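Local coordinates for protein broad specificity aminotransferase (PDB 4WB0) that transfers amino groups as a pyridoxal-phosphate-dependent aminotransferase of broad specificity, probably including transfer between L-aspartate and 2-oxoglutarate, and works as a homodimer, at residues 55-59 / 60-64; 146-150 / 151-155; 318-321 / 322-326; 345-348 / 349-353. All coordinates share one frame; numbering follows the deposited sequence.

Interaction 1 (55-59 / 60-64); sequences PYPLR and VVRKA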
loop_
_atom_site.group_PDB
_atom_site.type_symbol
_atom_site.label_atom_id
_atom_site.label_comp_id
_atom_site.label_asym_id
_atom_site.label_seq_id
_atom_site.Cartn_x
_atom_site.Cartn_y
_atom_site.Cartn_z
ATOM N N PRO A 55 17.131 -12.779 -13.093
ATOM C CA PRO A 55 15.706 -12.442 -12.942
ATOM C C PRO A 55 14.935 -12.756 -14.222
ATOM O O PRO A 55 15.489 -12.639 -15.310
ATOM C CB PRO A 55 15.691 -10.924 -12.676
ATOM C CG PRO A 55 17.065 -10.583 -12.249
ATOM C CD PRO A 55 18.001 -11.594 -12.909
ATOM N N TYR A 56 13.677 -13.174 -14.078
ATOM C CA TYR A 56 12.955 -13.749 -15.211
ATOM C C TYR A 56 11.582 -13.076 -15.372
ATOM O O TYR A 56 10.586 -13.600 -14.897
ATOM C CB TYR A 56 12.823 -15.271 -15.007
ATOM C CG TYR A 56 12.041 -15.999 -16.110
ATOM C CD1 TYR A 56 12.566 -16.141 -17.375
ATOM C CD2 TYR A 56 10.756 -16.494 -15.866
ATOM C CE1 TYR A 56 11.842 -16.778 -18.395
ATOM C CE2 TYR A 56 10.007 -17.104 -16.867
ATOM C CZ TYR A 56 10.554 -17.252 -18.124
ATOM O OH TYR A 56 9.811 -17.867 -19.121
ATOM N N PRO A 57 11.550 -11.865 -15.967
ATOM C CA PRO A 57 10.252 -11.268 -16.299
ATOM C C PRO A 57 9.551 -12.214 -17.279
ATOM O O PRO A 57 10.170 -12.630 -18.247
ATOM C CB PRO A 57 10.617 -9.913 -16.963
ATOM C CG PRO A 57 12.023 -9.661 -16.597
ATOM C CD PRO A 57 12.668 -11.025 -16.413
ATOM N N LEU A 58 8.309 -12.598 -17.013
ATOM C CA LEU A 58 7.644 -13.607 -17.815
ATOM C C LEU A 58 7.319 -13.063 -19.215
ATOM O O LEU A 58 7.010 -11.883 -19.409
ATOM C CB LEU A 58 6.358 -14.083 -17.141
ATOM C CG LEU A 58 6.520 -15.274 -16.177
ATOM C CD1 LEU A 58 7.396 -14.862 -15.037
ATOM C CD2 LEU A 58 5.159 -15.778 -15.636
ATOM N N ARG A 59 7.381 -13.963 -20.179
ATOM C CA ARG A 59 7.078 -13.593 -21.540
ATOM C C ARG A 59 5.663 -13.133 -21.643
ATOM O O ARG A 59 5.408 -12.183 -22.386
ATOM C CB ARG A 59 7.292 -14.749 -22.538
ATOM C CG ARG A 59 8.711 -15.270 -22.561
ATOM C CD ARG A 59 8.807 -16.547 -23.411
ATOM N NE ARG A 59 9.894 -17.402 -22.933
ATOM C CZ ARG A 59 9.755 -18.426 -22.095
ATOM N NH1 ARG A 59 8.556 -18.773 -21.624
ATOM N NH2 ARG A 59 10.836 -19.108 -21.735
ATOM N N VAL A 60 4.745 -13.728 -20.895
ATOM C CA VAL A 60 3.353 -13.250 -21.008
ATOM C C VAL A 60 3.179 -11.884 -20.348
ATOM O O VAL A 60 2.320 -11.081 -20.741
ATOM C CB VAL A 60 2.322 -14.194 -20.379
ATOM C CG1 VAL A 60 2.226 -15.429 -21.104
ATOM C CG2 VAL A 60 2.681 -14.492 -18.889
ATOM N N VAL A 61 4.004 -11.579 -19.355
ATOM C CA VAL A 61 3.910 -10.267 -18.753
ATOM C C VAL A 61 4.462 -9.221 -19.764
ATOM O O VAL A 61 3.912 -8.135 -19.883
ATOM C CB VAL A 61 4.691 -10.208 -17.357
ATOM C CG1 VAL A 61 4.959 -8.738 -17.001
ATOM C CG2 VAL A 61 3.836 -10.886 -16.250
ATOM N N ARG A 62 5.529 -9.536 -20.471
ATOM C CA ARG A 62 6.010 -8.654 -21.549
ATOM C C ARG A 62 4.922 -8.429 -22.605
ATOM O O ARG A 62 4.765 -7.300 -23.099
ATOM C CB ARG A 62 7.247 -9.194 -22.244
ATOM C CG ARG A 62 8.562 -9.191 -21.428
ATOM C CD ARG A 62 8.886 -7.861 -20.808
ATOM N NE ARG A 62 10.294 -7.829 -20.420
ATOM C CZ ARG A 62 10.814 -7.108 -19.439
ATOM N NH1 ARG A 62 10.023 -6.368 -18.664
ATOM N NH2 ARG A 62 12.137 -7.136 -19.230
ATOM N N LYS A 63 4.152 -9.464 -22.924
ATOM C CA LYS A 63 3.042 -9.274 -23.869
ATOM C C LYS A 63 1.972 -8.337 -23.297
ATOM O O LYS A 63 1.462 -7.465 -24.022
ATOM C CB LYS A 63 2.416 -10.626 -24.245
ATOM C CG LYS A 63 3.244 -11.392 -25.227
ATOM C CD LYS A 63 2.563 -12.687 -25.608
ATOM C CE LYS A 63 3.413 -13.551 -26.522
ATOM N NZ LYS A 63 2.532 -14.548 -27.204
ATOM N N ALA A 64 1.631 -8.529 -22.017
ATOM C CA ALA A 64 0.600 -7.736 -21.360
ATOM C C ALA A 64 1.013 -6.273 -21.241
ATOM O O ALA A 64 0.153 -5.407 -21.311
ATOM C CB ALA A 64 0.284 -8.298 -19.976
#
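Leu-58 O takes the N-H of Arg-62 at 3.0 Å, nearly straight (165° at the hydrogen). The same oxygen has a second, weak donor in Val-61 N, so two amides of the first turn converge on the residue at the N-cap. One step on, Lys-63 N bonds to Arg-59 O at 3.0 Å and carries the helical pattern forward. The N-H of Val-60 is met from outside the turn by Glu-323 OE1, and Glu-323 OE2 makes a salt bridge with Arg-59 NH1; a carboxylate from another helix thus serves the beginning of this one. Beyond the backbone, Pro-57 lies alongside Arg-62, both pointing the same way. Pro-57 CB stands 3.7 Å above the Arg-62 guanidinium, over its centre, while Pro-57 CG reaches Arg-62 NH2 at 3.6 Å. The bend at chi2 of Arg-62 (-51°) turns the guanidinium back over the proline; NH1 also pairs with Glu-65 and with backbone of the neighbouring subunit. On the apolar side, Leu-58 CB touches Val-60 CG2 at 4.1 Å and Val-61 CG2 at 4.2 Å. Leu-58 and Val-60 pack on Trp-320 of helix 314-344, Val-61 and Ala-64 face Ile-310 of helix 301-312, and Pro-57 meets an aromatic side chain of the other subunit, so the start of helix 59-71 is wedged between two helices and the dimer partner.

Interaction 2 (146-150 / 151-155); sequences SIVKA and AGWKD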
loop_
_atom_site.group_PDB
_atom_site.type_symbol
_atom_site.label_atom_id
_atom_site.label_comp_id
_atom_site.label_asym_id
_atom_site.label_seq_id
_atom_site.Cartn_x
_atom_site.Cartn_y
_atom_site.Cartn_z
ATOM N N SER A 146 5.223 -10.974 12.679
ATOM C CA SER A 146 5.310 -9.502 12.712
ATOM C C SER A 146 4.065 -8.802 12.233
ATOM O O SER A 146 3.630 -7.812 12.814
ATOM C CB SER A 146 6.485 -8.996 11.850
ATOM O OG SER A 146 7.695 -9.420 12.403
ATOM N N ILE A 147 3.499 -9.287 11.157
ATOM C CA ILE A 147 2.307 -8.724 10.579
ATOM C C ILE A 147 1.156 -8.817 11.538
ATOM O O ILE A 147 0.428 -7.869 11.767
ATOM C CB ILE A 147 1.998 -9.463 9.273
ATOM C CG1 ILE A 147 3.076 -9.116 8.192
ATOM C CG2 ILE A 147 0.623 -9.141 8.776
ATOM C CD1 ILE A 147 3.004 -10.068 6.978
ATOM N N VAL A 148 0.987 -10.013 12.093
ATOM C CA VAL A 148 -0.116 -10.311 12.972
ATOM C C VAL A 148 -0.002 -9.498 14.250
ATOM O O VAL A 148 -0.986 -8.941 14.762
ATOM C CB VAL A 148 -0.135 -11.851 13.216
ATOM C CG1 VAL A 148 -0.845 -12.187 14.341
ATOM C CG2 VAL A 148 -0.706 -12.508 11.927
ATOM N N LYS A 149 1.203 -9.416 14.778
ATOM C CA LYS A 149 1.431 -8.634 15.985
ATOM C C LYS A 149 1.102 -7.159 15.723
ATOM O O LYS A 149 0.402 -6.533 16.519
ATOM C CB LYS A 149 2.857 -8.818 16.453
ATOM C CG LYS A 149 3.259 -8.111 17.762
ATOM C CD LYS A 149 4.659 -8.588 18.190
ATOM C CE LYS A 149 5.110 -8.014 19.521
ATOM N NZ LYS A 149 5.310 -6.556 19.461
ATOM N N ALA A 150 1.617 -6.596 14.643
ATOM C CA ALA A 150 1.332 -5.192 14.288
ATOM C C ALA A 150 -0.160 -4.911 14.131
ATOM O O ALA A 150 -0.593 -3.789 14.385
ATOM C CB ALA A 150 2.009 -4.804 13.012
ATOM N N ALA A 151 -0.926 -5.913 13.702
ATOM C CA ALA A 151 -2.361 -5.732 13.507
ATOM C C ALA A 151 -3.161 -5.756 14.796
ATOM O O ALA A 151 -4.367 -5.573 14.785
ATOM C CB ALA A 151 -2.886 -6.788 12.584
ATOM N N GLY A 152 -2.489 -6.075 15.887
ATOM C CA GLY A 152 -3.054 -5.966 17.208
ATOM C C GLY A 152 -3.291 -7.310 17.918
ATOM O O GLY A 152 -3.983 -7.330 18.942
ATOM N N TRP A 153 -2.729 -8.412 17.410
ATOM C CA TRP A 153 -2.948 -9.728 18.033
ATOM C C TRP A 153 -2.007 -9.919 19.193
ATOM O O TRP A 153 -0.790 -9.799 19.066
ATOM C CB TRP A 153 -2.808 -10.840 17.000
ATOM C CG TRP A 153 -3.995 -10.778 16.084
ATOM C CD1 TRP A 153 -4.118 -10.033 14.937
ATOM C CD2 TRP A 153 -5.250 -11.420 16.283
ATOM N NE1 TRP A 153 -5.393 -10.215 14.392
ATOM C CE2 TRP A 153 -6.108 -11.034 15.227
ATOM C CE3 TRP A 153 -5.738 -12.296 17.236
ATOM C CZ2 TRP A 153 -7.404 -11.515 15.120
ATOM C CZ3 TRP A 153 -7.047 -12.760 17.120
ATOM C CH2 TRP A 153 -7.853 -12.370 16.093
ATOM N N LYS A 154 -2.580 -10.130 20.367
ATOM C CA LYS A 154 -1.757 -10.125 21.555
ATOM C C LYS A 154 -1.418 -11.519 22.080
ATOM O O LYS A 154 -0.578 -11.627 22.944
ATOM C CB LYS A 154 -2.425 -9.267 22.655
ATOM C CG LYS A 154 -2.229 -7.775 22.281
ATOM C CD LYS A 154 -2.656 -6.797 23.323
ATOM C CE LYS A 154 -2.401 -5.362 22.843
ATOM N NZ LYS A 154 -2.822 -4.359 23.865
ATOM N N ASP A 155 -2.060 -12.574 21.589
ATOM C CA ASP A 155 -1.758 -13.939 22.062
ATOM C C ASP A 155 -1.509 -14.781 20.825
ATOM O O ASP A 155 -2.455 -15.354 20.253
ATOM C CB ASP A 155 -2.894 -14.539 22.900
ATOM C CG ASP A 155 -2.526 -15.915 23.532
ATOM O OD1 ASP A 155 -1.455 -16.470 23.224
ATOM O OD2 ASP A 155 -3.316 -16.466 24.330
HETATM O O HOH W 1 -0.431 -6.579 19.267
#
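Val-148 and Trp-153 meet at the C-terminal end of helix 142-150, a local contact round the turn that leads from this helix toward strand 156-163. The two side chains cross obliquely. Val-148 CG1 lies 3.6 Å from Trp-153 CB and also approaches CG at the root of the indole. It is the branch opposite the backbone N (chi1 160°), which directs it to the tryptophan. The carbonyl of Val-148 joins in: its oxygen lies in the ring plane at the edge, 3.3 Å from Trp-153 CD1, and accepts the backbone N-H of Trp-153 at 3.2 Å with an angle of 160°. A weak bond from Ala-151 N reaches this oxygen too. The last turn is closed further by Ala-151 N to Ile-147 O at 3.1 Å and by Gly-152 N to Lys-149 O at 3.0 Å. Water 1 donates to Lys-149 O at 2.9 Å and, weakly, to Trp-153 O, bridging the turn on that side. The indole is buried: NE1 gives its hydrogen to Ala-120 O on helix 111-123, and the ring packs on Leu-123, Phe-127 and Ile-134, while Ala-150 touches an apolar side chain of the neighbouring subunit. Gly-152, with phi 112°, takes the chain out of the helix; this positive phi, with the bonds Trp-153 N to Val-148 O (i to i-5) and Gly-152 N to Lys-149 O (i to i-3), defines a Schellman motif, here ending a helix that connects parallel strands 134-138 and 156-163 of the large mixed sheet.

Interaction 3 (318-321 / 322-326); sequences KEWE and AELSA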
loop_
_atom_site.group_PDB
_atom_site.type_symbol
_atom_site.label_atom_id
_atom_site.label_comp_id
_atom_site.label_asym_id
_atom_site.label_seq_id
_atom_site.Cartn_x
_atom_site.Cartn_y
_atom_site.Cartn_z
ATOM N N LYS A 318 -3.411 -19.453 -21.159
ATOM C CA LYS A 318 -2.826 -20.762 -21.422
ATOM C C LYS A 318 -1.319 -20.643 -21.568
ATOM O O LYS A 318 -0.553 -21.483 -21.045
ATOM C CB LYS A 318 -3.513 -21.385 -22.650
ATOM C CG LYS A 318 -2.664 -21.689 -23.854
ATOM C CD LYS A 318 -2.589 -20.469 -24.781
ATOM C CE LYS A 318 -2.443 -20.835 -26.251
ATOM N NZ LYS A 318 -2.183 -19.624 -27.092
ATOM N N GLU A 319 -0.848 -19.585 -22.208
ATOM C CA GLU A 319 0.597 -19.362 -22.257
ATOM C C GLU A 319 1.186 -19.192 -20.848
ATOM O O GLU A 319 2.298 -19.690 -20.529
ATOM C CB GLU A 319 0.940 -18.155 -23.109
ATOM C CG GLU A 319 0.818 -18.485 -24.587
ATOM C CD GLU A 319 0.869 -17.250 -25.489
ATOM O OE1 GLU A 319 0.480 -17.352 -26.675
ATOM O OE2 GLU A 319 1.300 -16.177 -25.002
ATOM N N TRP A 320 0.474 -18.462 -20.003
ATOM C CA TRP A 320 0.955 -18.262 -18.628
ATOM C C TRP A 320 1.066 -19.579 -17.891
ATOM O O TRP A 320 2.062 -19.863 -17.241
ATOM C CB TRP A 320 0.024 -17.337 -17.837
ATOM C CG TRP A 320 0.466 -17.182 -16.432
ATOM C CD1 TRP A 320 1.747 -16.950 -15.984
ATOM C CD2 TRP A 320 -0.359 -17.240 -15.279
ATOM N NE1 TRP A 320 1.741 -16.877 -14.617
ATOM C CE2 TRP A 320 0.461 -17.057 -14.165
ATOM C CE3 TRP A 320 -1.728 -17.434 -15.090
ATOM C CZ2 TRP A 320 -0.041 -17.046 -12.862
ATOM C CZ3 TRP A 320 -2.219 -17.463 -13.804
ATOM C CH2 TRP A 320 -1.385 -17.250 -12.711
ATOM N N GLU A 321 0.015 -20.371 -17.932
ATOM C CA GLU A 321 0.062 -21.656 -17.243
ATOM C C GLU A 321 1.207 -22.542 -17.752
ATOM O O GLU A 321 1.868 -23.199 -16.963
ATOM C CB GLU A 321 -1.293 -22.336 -17.332
ATOM C CG GLU A 321 -2.356 -21.484 -16.568
ATOM C CD GLU A 321 -3.654 -22.248 -16.226
ATOM O OE1 GLU A 321 -4.745 -21.643 -16.210
ATOM O OE2 GLU A 321 -3.583 -23.455 -15.936
ATOM N N ALA A 322 1.513 -22.508 -19.044
ATOM C CA ALA A 322 2.644 -23.294 -19.566
ATOM C C ALA A 322 3.998 -22.757 -19.042
ATOM O O ALA A 322 4.905 -23.529 -18.693
ATOM C CB ALA A 322 2.605 -23.300 -21.111
ATOM N N GLU A 323 4.127 -21.433 -18.965
ATOM C CA GLU A 323 5.319 -20.794 -18.478
ATOM C C GLU A 323 5.576 -21.135 -16.981
ATOM O O GLU A 323 6.699 -21.465 -16.574
ATOM C CB GLU A 323 5.174 -19.291 -18.720
ATOM C CG GLU A 323 6.381 -18.502 -18.521
ATOM C CD GLU A 323 6.428 -17.166 -19.299
ATOM O OE1 GLU A 323 5.366 -16.574 -19.758
ATOM O OE2 GLU A 323 7.596 -16.689 -19.415
ATOM N N LEU A 324 4.504 -21.160 -16.206
ATOM C CA LEU A 324 4.602 -21.457 -14.770
ATOM C C LEU A 324 4.919 -22.958 -14.574
ATOM O O LEU A 324 5.714 -23.334 -13.729
ATOM C CB LEU A 324 3.295 -21.075 -14.073
ATOM C CG LEU A 324 3.204 -21.270 -12.570
ATOM C CD1 LEU A 324 4.359 -20.460 -11.922
ATOM C CD2 LEU A 324 1.837 -20.878 -12.015
ATOM N N SER A 325 4.308 -23.810 -15.373
ATOM C CA SER A 325 4.626 -25.214 -15.357
ATOM C C SER A 325 6.106 -25.468 -15.644
ATOM O O SER A 325 6.738 -26.343 -15.021
ATOM C CB SER A 325 3.776 -25.935 -16.379
ATOM O OG SER A 325 3.978 -27.306 -16.282
ATOM N N ALA A 326 6.656 -24.701 -16.585
ATOM C CA ALA A 326 8.076 -24.850 -16.892
ATOM C C ALA A 326 8.954 -24.346 -15.770
ATOM O O ALA A 326 10.023 -24.917 -15.561
ATOM C CB ALA A 326 8.453 -24.137 -18.194
#
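Trp-320 and Leu-324, one helical turn apart, touch lightly on the buried side of this piece of helix 314-344. Leu-324 CD2 comes within 4.4 Å of Trp-320 CZ2, approaching the indole obliquely. The backbone beneath them is tied by Leu-324 N to Trp-320 O at 3.0 Å. Trp-320 CG is opposite the backbone N (chi1 177°), which lays the ring along the buried flank; there NE1 bonds to Asn-260 O, and the density comes from Leu-234, Met-261, Ile-310 and Leu-311 enclosing the indole. Glu-323 belongs to the buried side too: its CB rests 3.4 Å from Glu-319 O, and its carboxylate serves the start of helix 59-71. The other side is looser. Ala-322 is exposed, and its CB lies nearest the backbone oxygens Lys-318 O and Glu-319 O. Lys-318 NZ makes a long salt bridge of 3.5 Å with Glu-319 OE1, whose partner oxygen OE2 binds Lys-63, while Glu-321 pairs with Arg-317. Four successive i to i+4 bonds, such as Ser-325 N to Glu-321 O at 3.0 Å, mark a regular alpha-helix; the contrast between its Trp-320/Leu-324 face and its charged side makes it amphipathic.

Interaction 4 (345-348 / 349-353); sequences LQTP and GRWEH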
loop_
_atom_site.group_PDB
_atom_site.type_symbol
_atom_site.label_atom_id
_atom_site.label_comp_id
_atom_site.label_asym_id
_atom_site.label_seq_id
_atom_site.Cartn_x
_atom_site.Cartn_y
_atom_site.Cartn_z
ATOM N N LEU A 345 28.548 -37.675 -3.277
ATOM C CA LEU A 345 29.525 -37.371 -2.230
ATOM C C LEU A 345 29.318 -38.256 -0.985
ATOM O O LEU A 345 30.102 -38.205 -0.038
ATOM C CB LEU A 345 29.443 -35.891 -1.854
ATOM C CG LEU A 345 29.781 -34.895 -2.980
ATOM C CD1 LEU A 345 29.191 -33.495 -2.702
ATOM C CD2 LEU A 345 31.280 -34.815 -3.203
ATOM N N GLN A 346 28.264 -39.062 -0.980
ATOM C CA GLN A 346 27.923 -39.874 0.201
ATOM C C GLN A 346 27.867 -39.041 1.488
ATOM O O GLN A 346 28.348 -39.465 2.558
ATOM C CB GLN A 346 28.930 -41.020 0.344
ATOM C CG GLN A 346 28.956 -41.923 -0.882
ATOM C CD GLN A 346 30.174 -42.838 -0.940
ATOM O OE1 GLN A 346 31.079 -42.749 -0.108
ATOM N NE2 GLN A 346 30.200 -43.721 -1.932
ATOM N N THR A 347 27.286 -37.850 1.378
ATOM C CA THR A 347 27.131 -36.980 2.533
ATOM C C THR A 347 26.377 -37.761 3.625
ATOM O O THR A 347 25.344 -38.369 3.322
ATOM C CB THR A 347 26.363 -35.694 2.159
ATOM O OG1 THR A 347 26.984 -35.087 1.024
ATOM C CG2 THR A 347 26.397 -34.718 3.306
ATOM N N PRO A 348 26.888 -37.770 4.878
ATOM C CA PRO A 348 26.151 -38.417 5.976
ATOM C C PRO A 348 24.736 -37.945 6.121
ATOM O O PRO A 348 24.466 -36.747 5.967
ATOM C CB PRO A 348 26.955 -38.027 7.221
ATOM C CG PRO A 348 28.320 -37.847 6.737
ATOM C CD PRO A 348 28.180 -37.243 5.353
ATOM N N GLY A 349 23.833 -38.880 6.399
ATOM C CA GLY A 349 22.445 -38.565 6.665
ATOM C C GLY A 349 21.548 -38.881 5.487
ATOM O O GLY A 349 22.030 -39.336 4.457
ATOM N N ARG A 350 20.248 -38.644 5.643
ATOM C CA ARG A 350 19.271 -38.787 4.553
ATOM C C ARG A 350 18.952 -37.432 3.921
ATOM O O ARG A 350 18.845 -36.430 4.630
ATOM C CB ARG A 350 17.972 -39.432 5.060
ATOM C CG ARG A 350 18.161 -40.795 5.720
ATOM C CD ARG A 350 18.966 -41.733 4.839
ATOM N NE ARG A 350 18.339 -41.967 3.540
ATOM C CZ ARG A 350 18.769 -42.863 2.652
ATOM N NH1 ARG A 350 19.832 -43.612 2.918
ATOM N NH2 ARG A 350 18.136 -43.021 1.498
ATOM N N TRP A 351 18.774 -37.427 2.599
ATOM C CA TRP A 351 18.609 -36.189 1.835
ATOM C C TRP A 351 17.407 -36.203 0.894
ATOM O O TRP A 351 17.223 -35.275 0.099
ATOM C CB TRP A 351 19.906 -35.890 1.067
ATOM C CG TRP A 351 20.978 -35.633 2.056
ATOM C CD1 TRP A 351 21.960 -36.493 2.451
ATOM C CD2 TRP A 351 21.134 -34.448 2.846
ATOM N NE1 TRP A 351 22.722 -35.908 3.430
ATOM C CE2 TRP A 351 22.222 -34.658 3.702
ATOM C CE3 TRP A 351 20.452 -33.226 2.912
ATOM C CZ2 TRP A 351 22.659 -33.681 4.607
ATOM C CZ3 TRP A 351 20.884 -32.266 3.809
ATOM C CH2 TRP A 351 21.973 -32.500 4.639
ATOM N N GLU A 352 16.565 -37.221 1.035
ATOM C CA GLU A 352 15.407 -37.389 0.190
ATOM C C GLU A 352 14.452 -36.233 0.313
ATOM O O GLU A 352 13.665 -35.996 -0.596
ATOM C CB GLU A 352 14.694 -38.688 0.526
ATOM C CG GLU A 352 15.335 -39.931 -0.095
ATOM C CD GLU A 352 16.638 -40.376 0.576
ATOM O OE1 GLU A 352 17.590 -40.793 -0.138
ATOM O OE2 GLU A 352 16.707 -40.325 1.818
ATOM N N HIS A 353 14.528 -35.484 1.406
ATOM C CA HIS A 353 13.627 -34.331 1.569
ATOM C C HIS A 353 13.920 -33.203 0.568
ATOM O O HIS A 353 13.016 -32.437 0.236
ATOM C CB HIS A 353 13.700 -33.786 2.981
ATOM C CG HIS A 353 15.085 -33.438 3.423
ATOM N ND1 HIS A 353 16.037 -34.404 3.694
ATOM C CD2 HIS A 353 15.667 -32.248 3.686
ATOM C CE1 HIS A 353 17.143 -33.819 4.113
ATOM N NE2 HIS A 353 16.953 -32.512 4.099
HETATM O O HOH W 2 24.117 -41.108 3.613
#
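Thr-347 and Trp-351 cross at about a right angle, the methyl of the threonine set off the N-H edge of the indole, near NE1 and CZ2. Thr-347 CG2 lies 3.9 Å from Trp-351 NE1 and 4.1 Å from CZ2. A chi1 of -52° places OG1 beside the backbone N and leaves CG2 opposite it, so the methyl is the branch that meets the ring, while OG1 is left for Asn-405 OD1 on helix 394-410. The indole N-H is given to the backbone: Trp-351 NE1 bonds to Pro-348 O at 3.2 Å. That bond is bent, 143° at the hydrogen, and the donor sits 55° out of the carbonyl plane, so the oxygen is approached from above and not through a lone pair. Gly-349, with positive phi, carries the chain round between the two partners. Water 2 spans the same bend, donating to Thr-347 O at 3.0 Å and to Gly-349 O at 2.9 Å. On the exposed flank Arg-350 and Glu-352 form a salt bridge, with NE 2.9 Å from OE2 on the syn side of the carboxylate; Tyr-339 OH also bonds to OE1. Ile-404 and Leu-366 pack on the indole. The chemistry of this link between helices 314-344 and 352-356 is therefore mixed: a buried tryptophan satisfies the one polar hydrogen of its side chain at a carbonyl three residues back, the water serves two further carbonyls, and the ion pair stays on the exposed side.

From the N terminus, the four contacts follow in series; none nests in or crosses another, and each closes only a short local turn. Interaction 1 opens helix 59-71, interaction 2 ends helix 142-150 on the way to strand 156-163, interaction 3 is a turn within helix 314-344, and interaction 4 rounds the bend after that helix. Interactions 1 and 3 touch, their centres about 11 Å apart, through salt bridges and packing between helices 59-71 and 314-344, so residues far apart in sequence tie two helices together. Interaction 2 lies across the chain's centre from both. Interaction 4, about 33 Å from interaction 3 between centres, connects to it through helix 314-344.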